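Local coordinates for CrtC domain-containing protein (Fusarium vanettenii 77-13-4, PDB 7A0Q) that probably hydrates the isoflavonoid phytoalexin kievitone, acting as the fungal lyase kievitone hydratase, at residues A[125-129]-A[130-134]; A[224-227]-A[228-231]. All blocks are in the same frame, centred on the assembly; numbering follows the deposited sequence.

How the contacts relate
Both contacts are tight turns between antiparallel neighbours, one in each half of a lipocalin-like, all-beta chain. Coming from the N terminus, contact 1 is met first: strand 123-127 ends, residues 128-135 turn the chain over, and strand 136-142 returns beside it. Contact 2 follows in series, neither nested in the first nor crossing it. There strand 218-225 leads through residues 226-231 into strand 232-240, joining the first two strands of the closed eight-stranded barrel. The two turns do not touch: their centres lie about 26 Å apart and their nearest atoms about 15 Å, with contact 1 in the CrtC N-terminal lipocalin domain and contact 2 in the lipocalin-like domain.

Contact 1: residues A[125-129]-A[130-134]; sequences IKSES and EDNLS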
loop_
_atom_site.group_PDB
_atom_site.type_symbol
_atom_site.label_atom_id
_atom_site.label_comp_id
_atom_site.label_asym_id
_atom_site.label_seq_id
_atom_site.Cartn_x
_atom_site.Cartn_y
_atom_site.Cartn_z
ATOM N N ILE A 125 5.755 -10.924 7.363
ATOM C CA ILE A 125 4.611 -11.265 6.521
ATOM C C ILE A 125 4.805 -12.700 6.060
ATOM O O ILE A 125 5.907 -13.084 5.653
ATOM C CB ILE A 125 4.472 -10.301 5.324
ATOM C CG1 ILE A 125 4.145 -8.882 5.820
ATOM C CG2 ILE A 125 3.403 -10.796 4.347
ATOM C CD1 ILE A 125 4.219 -7.807 4.736
ATOM N N LYS A 126 3.767 -13.519 6.180
ATOM C CA LYS A 126 3.929 -14.897 5.751
ATOM C C LYS A 126 2.627 -15.420 5.172
ATOM O O LYS A 126 1.535 -14.965 5.526
ATOM C CB LYS A 126 4.386 -15.800 6.907
ATOM C CG LYS A 126 3.387 -15.907 8.042
ATOM C CD LYS A 126 3.935 -16.758 9.210
ATOM C CE LYS A 126 4.205 -18.197 8.783
ATOM N NZ LYS A 126 4.470 -19.093 9.961
ATOM N N SER A 127 2.752 -16.410 4.304
ATOM C CA SER A 127 1.573 -17.082 3.799
ATOM C C SER A 127 1.209 -18.235 4.725
ATOM O O SER A 127 2.084 -18.948 5.228
ATOM C CB SER A 127 1.799 -17.597 2.384
ATOM O OG SER A 127 0.810 -18.553 2.053
ATOM N N GLU A 128 -0.094 -18.401 4.947
ATOM C CA GLU A 128 -0.654 -19.526 5.688
ATOM C C GLU A 128 -1.536 -20.372 4.780
ATOM O O GLU A 128 -2.493 -21.000 5.236
ATOM C CB GLU A 128 -1.456 -19.046 6.898
ATOM C CG GLU A 128 -0.734 -18.085 7.839
ATOM C CD GLU A 128 0.238 -18.781 8.772
ATOM O OE1 GLU A 128 0.570 -19.961 8.512
ATOM O OE2 GLU A 128 0.671 -18.148 9.771
ATOM N N SER A 129 -1.245 -20.371 3.480
ATOM C CA SER A 129 -2.068 -21.073 2.507
ATOM C C SER A 129 -1.179 -21.552 1.370
ATOM O O SER A 129 -0.209 -20.886 1.005
ATOM C CB SER A 129 -3.176 -20.172 1.955
ATOM O OG SER A 129 -2.626 -18.945 1.470
ATOM N N GLU A 130 -1.524 -22.713 0.804
ATOM C CA GLU A 130 -0.727 -23.256 -0.293
ATOM C C GLU A 130 -0.792 -22.363 -1.530
ATOM O O GLU A 130 0.181 -22.288 -2.288
ATOM C CB GLU A 130 -1.178 -24.683 -0.623
ATOM C CG GLU A 130 -0.842 -25.690 0.485
ATOM C CD GLU A 130 -0.883 -27.143 0.025
ATOM O OE1 GLU A 130 -0.283 -27.993 0.717
ATOM O OE2 GLU A 130 -1.518 -27.438 -1.009
ATOM N N ASP A 131 -1.903 -21.655 -1.732
ATOM C CA ASP A 131 -2.051 -20.769 -2.886
ATOM C C ASP A 131 -1.517 -19.361 -2.641
ATOM O O ASP A 131 -1.532 -18.545 -3.570
ATOM C CB ASP A 131 -3.526 -20.700 -3.327
ATOM C CG ASP A 131 -4.443 -20.091 -2.275
ATOM O OD1 ASP A 131 -3.948 -19.593 -1.244
ATOM O OD2 ASP A 131 -5.676 -20.113 -2.485
ATOM N N ASN A 132 -1.034 -19.061 -1.433
ATOM C CA ASN A 132 -0.477 -17.742 -1.088
ATOM C C ASN A 132 -1.485 -16.616 -1.317
ATOM O O ASN A 132 -1.100 -15.471 -1.577
ATOM C CB ASN A 132 0.830 -17.467 -1.851
ATOM C CG ASN A 132 1.898 -18.534 -1.582
ATOM O OD1 ASN A 132 2.036 -19.016 -0.452
ATOM N ND2 ASN A 132 2.644 -18.911 -2.614
ATOM N N LEU A 133 -2.780 -16.918 -1.181
ATOM C CA LEU A 133 -3.842 -15.947 -1.417
ATOM C C LEU A 133 -4.978 -16.107 -0.411
ATOM O O LEU A 133 -5.526 -15.113 0.073
ATOM C CB LEU A 133 -4.398 -16.102 -2.836
ATOM C CG LEU A 133 -3.469 -15.685 -3.980
ATOM C CD1 LEU A 133 -4.111 -16.115 -5.294
ATOM C CD2 LEU A 133 -3.214 -14.182 -3.943
ATOM N N SER A 134 -5.345 -17.355 -0.108
ATOM C CA SER A 134 -6.491 -17.620 0.757
ATOM C C SER A 134 -6.215 -17.288 2.213
ATOM O O SER A 134 -7.161 -17.017 2.966
ATOM C CB SER A 134 -6.915 -19.085 0.636
ATOM O OG SER A 134 -7.409 -19.355 -0.658
#
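Ser129 and Asn132 close a type I beta turn in the loop joining antiparallel strands 123-127 and 136-142, with Asn132 N bonded to Ser129 O at 3.2 Å. The close-packed part gathers round Ser129 and the Asp131 carboxylate. Asp131 curls back over its own backbone, CG lying between N and the carbonyl carbon (chi1 64°), which brings OD1 to two successive amides: Leu133 N in an Asx turn and Ser134 N, the latter nearly straight at 176°. Both come from one face of the carboxylate, Leu133 N well above its plane. Two N-H groups directed at one oxygen would be expected to stabilise its negative charge. Ser129 OG is hydrogen-bonded to Lys135 O, just before strand 136-142, and also lies 3.1 Å from Asp131 OD1. On the strand side, Ser127 OG lies anti to its backbone N (chi1 164°) and accepts from Ser129 N at 3.1 Å, forming an ST turn, while Asn132 OD1 approaches Ser127 OG to 2.8 Å. The buried Asn132 amide is tied down further by ND2 on Ser48 O, and Asn132 O takes a bond from Gln51, so the turn is fastened to the loop around residues 48-51. The solvent side is looser: the exposed Glu130 side chain, modelled in two conformers, meets Ser129 only through CB, 3.7 Å from Ser129 C, and its chain runs on extended, away from the turn. Ser134, though exposed, is anchored at its hydroxyl, for Ser134 OG donates to the syn lone pair of Asp131 OD2 at 2.6 Å.

Contact 2: residues A[224-227]-A[228-231]; sequences LHIP and STEY
Ile226 to Thr229 form a type I beta turn, and residues 224-227 and 228-231 run 145° apart end to end, roughly antiparallel. Thr229 N closes the turn on Ile226 O at 2.8 Å. Beyond it the chain ends do not pair directly: a water lies between them, accepting from Ile226 N and lying within hydrogen-bonding reach of Thr229 O and Tyr231 O, the latter at 2.6 Å.

Among the side chains, Thr229 does most of the work. Its OG1 is held between the backbone N and the carbonyl carbon (chi1 72°), facing back across the turn, where it donates to Ile226 O at 2.9 Å in the carbonyl plane, on a lone pair. The same hydroxyl accepts from Tyr231 N at 3.1 Å, nearly straight at 160°, making an ST turn. Ile226 O is thus gripped twice by one residue, and the hydroxyl is used as both donor and acceptor. Thr229 CG2 meets Ile226 CG2 at 4.0 Å, the two side chains crossing at a slant. From the other branch, Ile226 CD1 brushes Tyr231 CB at 4.4 Å before the tyrosine ring leads away to an edge-to-face meeting with Phe294. Ile226 itself is buried against Phe324 and Val328 of strand 317-328 and Val333 of strand 331-343, whereas Pro227 and Ser228 form the exposed crest. At the foot of the turn, His225 meets the rings of His202, Trp204 and Tyr336. Together these contacts make a compact, water-bridged turn of the kind that links successive antiparallel strands of a lipocalin-like barrel, here 218-225 and 232-240.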
loop_
_atom_site.group_PDB
_atom_site.type_symbol
_atom_site.label_atom_id
_atom_site.label_comp_id
_atom_site.label_asym_id
_atom_site.label_seq_id
_atom_site.Cartn_x
_atom_site.Cartn_y
_atom_site.Cartn_z
ATOM N N LEU A 224 -6.472 4.299 -3.650
ATOM C CA LEU A 224 -7.749 4.967 -3.409
ATOM C C LEU A 224 -8.933 4.007 -3.460
ATOM O O LEU A 224 -9.017 3.139 -4.340
ATOM C CB LEU A 224 -7.979 6.105 -4.412
ATOM C CG LEU A 224 -6.833 7.114 -4.536
ATOM C CD1 LEU A 224 -7.169 8.161 -5.601
ATOM C CD2 LEU A 224 -6.483 7.768 -3.179
ATOM N N HIS A 225 -9.873 4.217 -2.538
ATOM C CA HIS A 225 -11.143 3.498 -2.476
ATOM C C HIS A 225 -12.292 4.493 -2.579
ATOM O O HIS A 225 -12.242 5.565 -1.969
ATOM C CB HIS A 225 -11.284 2.712 -1.165
ATOM C CG HIS A 225 -10.151 1.771 -0.910
ATOM N ND1 HIS A 225 -10.233 0.420 -1.167
ATOM C CD2 HIS A 225 -8.888 2.000 -0.479
ATOM C CE1 HIS A 225 -9.075 -0.152 -0.875
ATOM N NE2 HIS A 225 -8.238 0.789 -0.469
ATOM N N ILE A 226 -13.310 4.137 -3.361
ATOM C CA ILE A 226 -14.523 4.950 -3.494
ATOM C C ILE A 226 -15.701 4.077 -3.074
ATOM O O ILE A 226 -16.241 3.320 -3.896
ATOM C CB ILE A 226 -14.690 5.496 -4.921
ATOM C CG1 ILE A 226 -13.463 6.326 -5.304
ATOM C CG2 ILE A 226 -15.972 6.348 -5.026
ATOM C CD1 ILE A 226 -13.423 6.747 -6.773
ATOM N N PRO A 227 -16.109 4.134 -1.802
ATOM C CA PRO A 227 -17.063 3.143 -1.265
ATOM C C PRO A 227 -18.369 2.988 -2.032
ATOM O O PRO A 227 -18.959 1.900 -1.990
ATOM C CB PRO A 227 -17.315 3.656 0.159
ATOM C CG PRO A 227 -16.029 4.334 0.535
ATOM C CD PRO A 227 -15.477 4.937 -0.741
ATOM N N SER A 228 -18.844 4.006 -2.736
ATOM C CA SER A 228 -20.081 3.757 -3.476
ATOM C C SER A 228 -19.884 2.889 -4.724
ATOM O O SER A 228 -20.869 2.598 -5.415
ATOM C CB SER A 228 -20.728 5.084 -3.864
ATOM O OG SER A 228 -19.852 5.868 -4.661
ATOM N N THR A 229 -18.659 2.465 -5.031
ATOM C CA THR A 229 -18.334 1.885 -6.327
ATOM C C THR A 229 -17.378 0.717 -6.152
ATOM O O THR A 229 -16.868 0.460 -5.063
ATOM C CB THR A 229 -17.667 2.900 -7.263
ATOM O OG1 THR A 229 -16.330 3.150 -6.800
ATOM C CG2 THR A 229 -18.449 4.224 -7.320
ATOM N N GLU A 230 -17.099 0.044 -7.268
ATOM C CA GLU A 230 -16.085 -1.001 -7.319
ATOM C C GLU A 230 -14.725 -0.481 -7.782
ATOM O O GLU A 230 -13.823 -1.286 -8.030
ATOM C CB GLU A 230 -16.537 -2.129 -8.239
ATOM C CG GLU A 230 -17.738 -2.883 -7.706
ATOM C CD GLU A 230 -18.024 -4.136 -8.493
ATOM O OE1 GLU A 230 -19.214 -4.403 -8.772
ATOM O OE2 GLU A 230 -17.058 -4.856 -8.835
ATOM N N TYR A 231 -14.552 0.834 -7.891
ATOM C CA TYR A 231 -13.292 1.388 -8.375
ATOM C C TYR A 231 -12.192 1.278 -7.325
ATOM O O TYR A 231 -12.349 1.729 -6.186
ATOM C CB TYR A 231 -13.484 2.859 -8.752
ATOM C CG TYR A 231 -14.310 3.090 -9.994
ATOM C CD1 TYR A 231 -13.973 2.486 -11.202
ATOM C CD2 TYR A 231 -15.428 3.920 -9.962
ATOM C CE1 TYR A 231 -14.724 2.703 -12.352
ATOM C CE2 TYR A 231 -16.186 4.139 -11.110
ATOM C CZ TYR A 231 -15.823 3.533 -12.298
ATOM O OH TYR A 231 -16.572 3.752 -13.445
HETATM O O HOH W 1 -14.043 1.297 -4.228
#